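Transmembrane oligosaccharyl transferase (Archaeoglobus fulgidus, PDB 3WAJ) is an archaeal membrane protein of the STT3 family, with an N-terminal helical transmembrane region of the GT-C type and a zinc ion bound in the model. Local coordinates at residues A137-F142 / Y438-L443. Sequence-based numbering, arbitrary orientation.
Sequences AVIAAF and YSALAL
The flat group at the centre of this contact is the peptide unit joining Ile139 to Ala140, and the methyl of Ala440 lies over one of its faces. Ala440 CB stands almost directly above Ala140 N, at 3.3 Å, and is 3.8 Å from Ile139 C. Over the other face stands Phe142 N, weakly bonded to Ile139 O. Ala140 CB, close to the plane at its edge, meets Ala440 CB at 3.7 Å, and the two CA atoms come within 4.8 Å. Alanine suits both places because a single methyl lets one backbone settle against the other: the axes pass only 7.9 Å apart, crossing at 135°, nearer antiparallel than parallel.

Larger side chains meet where the backbones stand farther apart. Branched Ile139 offers two contact points: CG2, anti to the backbone N, touches Leu443 CD1 at 3.6 Å, while CD1 lies against both Ala440 O and Leu443 CB. The longer leucine spans the wider part, its CG anti to the carbonyl carbon (chi1 -67°) and CD1 extended beyond. No hydrogen bond links the segments; methyls meet methyls and peptide faces by van der Waals contact.

Such alanine-mediated close packing joins helices 134-144 and 429-446, distant in sequence, consistent with a helical membrane region. Helix 121-131 packs behind the first through Thr128, which touches Ala137 and Ala140, while helices 384-402 and 405-420 flank the second.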
loop_
_atom_site.group_PDB
_atom_site.type_symbol
_atom_site.label_atom_id
_atom_site.label_comp_id
_atom_site.label_asym_id
_atom_site.label_seq_id
_atom_site.Cartn_x
_atom_site.Cartn_y
_atom_site.Cartn_z
ATOM N N ALA A 137 3.480 -34.238 0.326
ATOM C CA ALA A 137 4.408 -33.130 0.520
ATOM C C ALA A 137 5.098 -32.675 -0.759
ATOM O O ALA A 137 5.693 -31.597 -0.805
ATOM C CB ALA A 137 5.423 -33.495 1.569
ATOM N N VAL A 138 5.018 -33.505 -1.793
ATOM C CA VAL A 138 5.626 -33.197 -3.083
ATOM C C VAL A 138 4.626 -32.475 -3.984
ATOM O O VAL A 138 4.958 -31.466 -4.618
ATOM C CB VAL A 138 6.178 -34.476 -3.749
ATOM C CG1 VAL A 138 6.073 -34.399 -5.259
ATOM C CG2 VAL A 138 7.614 -34.711 -3.318
ATOM N N ILE A 139 3.399 -32.986 -4.016
ATOM C CA ILE A 139 2.312 -32.305 -4.701
ATOM C C ILE A 139 2.138 -30.922 -4.070
ATOM O O ILE A 139 1.796 -29.946 -4.743
ATOM C CB ILE A 139 1.007 -33.092 -4.569
ATOM C CG1 ILE A 139 1.272 -34.586 -4.747
ATOM C CG2 ILE A 139 -0.012 -32.595 -5.573
ATOM C CD1 ILE A 139 0.079 -35.472 -4.452
ATOM N N ALA A 140 2.399 -30.863 -2.766
ATOM C CA ALA A 140 2.303 -29.637 -1.988
ATOM C C ALA A 140 3.263 -28.576 -2.492
ATOM O O ALA A 140 2.852 -27.464 -2.831
ATOM C CB ALA A 140 2.581 -29.933 -0.538
ATOM N N ALA A 141 4.544 -28.927 -2.524
ATOM C CA ALA A 141 5.579 -28.000 -2.951
ATOM C C ALA A 141 5.347 -27.535 -4.384
ATOM O O ALA A 141 5.772 -26.444 -4.763
ATOM C CB ALA A 141 6.939 -28.636 -2.813
ATOM N N PHE A 142 4.671 -28.365 -5.174
ATOM C CA PHE A 142 4.367 -28.015 -6.559
ATOM C C PHE A 142 3.206 -27.029 -6.631
ATOM O O PHE A 142 3.187 -26.138 -7.476
ATOM C CB PHE A 142 4.053 -29.272 -7.383
ATOM C CG PHE A 142 3.705 -28.988 -8.825
ATOM C CD1 PHE A 142 4.668 -29.081 -9.818
ATOM C CD2 PHE A 142 2.409 -28.642 -9.186
ATOM C CE1 PHE A 142 4.348 -28.819 -11.144
ATOM C CE2 PHE A 142 2.088 -28.371 -10.498
ATOM C CZ PHE A 142 3.056 -28.464 -11.482
ATOM N N TYR A 438 -4.053 -28.650 1.605
ATOM C CA TYR A 438 -5.312 -29.404 1.553
ATOM C C TYR A 438 -5.733 -29.785 0.122
ATOM O O TYR A 438 -6.773 -30.411 -0.087
ATOM C CB TYR A 438 -6.427 -28.648 2.293
ATOM C CG TYR A 438 -6.294 -28.687 3.802
ATOM C CD1 TYR A 438 -6.106 -29.894 4.473
ATOM C CD2 TYR A 438 -6.337 -27.520 4.558
ATOM C CE1 TYR A 438 -5.976 -29.937 5.859
ATOM C CE2 TYR A 438 -6.207 -27.558 5.943
ATOM C CZ TYR A 438 -6.026 -28.768 6.582
ATOM O OH TYR A 438 -5.901 -28.813 7.947
ATOM N N SER A 439 -4.923 -29.403 -0.859
ATOM C CA SER A 439 -5.106 -29.883 -2.224
ATOM C C SER A 439 -4.136 -31.027 -2.480
ATOM O O SER A 439 -4.493 -32.031 -3.102
ATOM C CB SER A 439 -4.898 -28.762 -3.242
ATOM O OG SER A 439 -5.948 -27.819 -3.203
ATOM N N ALA A 440 -2.917 -30.879 -1.967
ATOM C CA ALA A 440 -1.925 -31.951 -2.006
ATOM C C ALA A 440 -2.391 -33.164 -1.201
ATOM O O ALA A 440 -1.866 -34.261 -1.357
ATOM C CB ALA A 440 -0.610 -31.467 -1.482
ATOM N N LEU A 441 -3.360 -32.948 -0.319
ATOM C CA LEU A 441 -3.943 -34.029 0.456
ATOM C C LEU A 441 -5.068 -34.662 -0.363
ATOM O O LEU A 441 -5.069 -35.873 -0.589
ATOM C CB LEU A 441 -4.441 -33.483 1.797
ATOM C CG LEU A 441 -5.023 -34.405 2.868
ATOM C CD1 LEU A 441 -6.532 -34.468 2.743
ATOM C CD2 LEU A 441 -4.409 -35.795 2.807
ATOM N N ALA A 442 -5.997 -33.828 -0.836
ATOM C CA ALA A 442 -7.102 -34.267 -1.692
ATOM C C ALA A 442 -6.623 -35.066 -2.905
ATOM O O ALA A 442 -7.311 -35.970 -3.378
ATOM C CB ALA A 442 -7.934 -33.077 -2.145
ATOM N N LEU A 443 -5.452 -34.710 -3.418
ATOM C CA LEU A 443 -4.849 -35.452 -4.511
ATOM C C LEU A 443 -4.165 -36.711 -3.983
ATOM O O LEU A 443 -4.459 -37.814 -4.443
ATOM C CB LEU A 443 -3.865 -34.574 -5.288
ATOM C CG LEU A 443 -4.477 -33.406 -6.069
ATOM C CD1 LEU A 443 -3.405 -32.625 -6.809
ATOM C CD2 LEU A 443 -5.551 -33.880 -7.035
#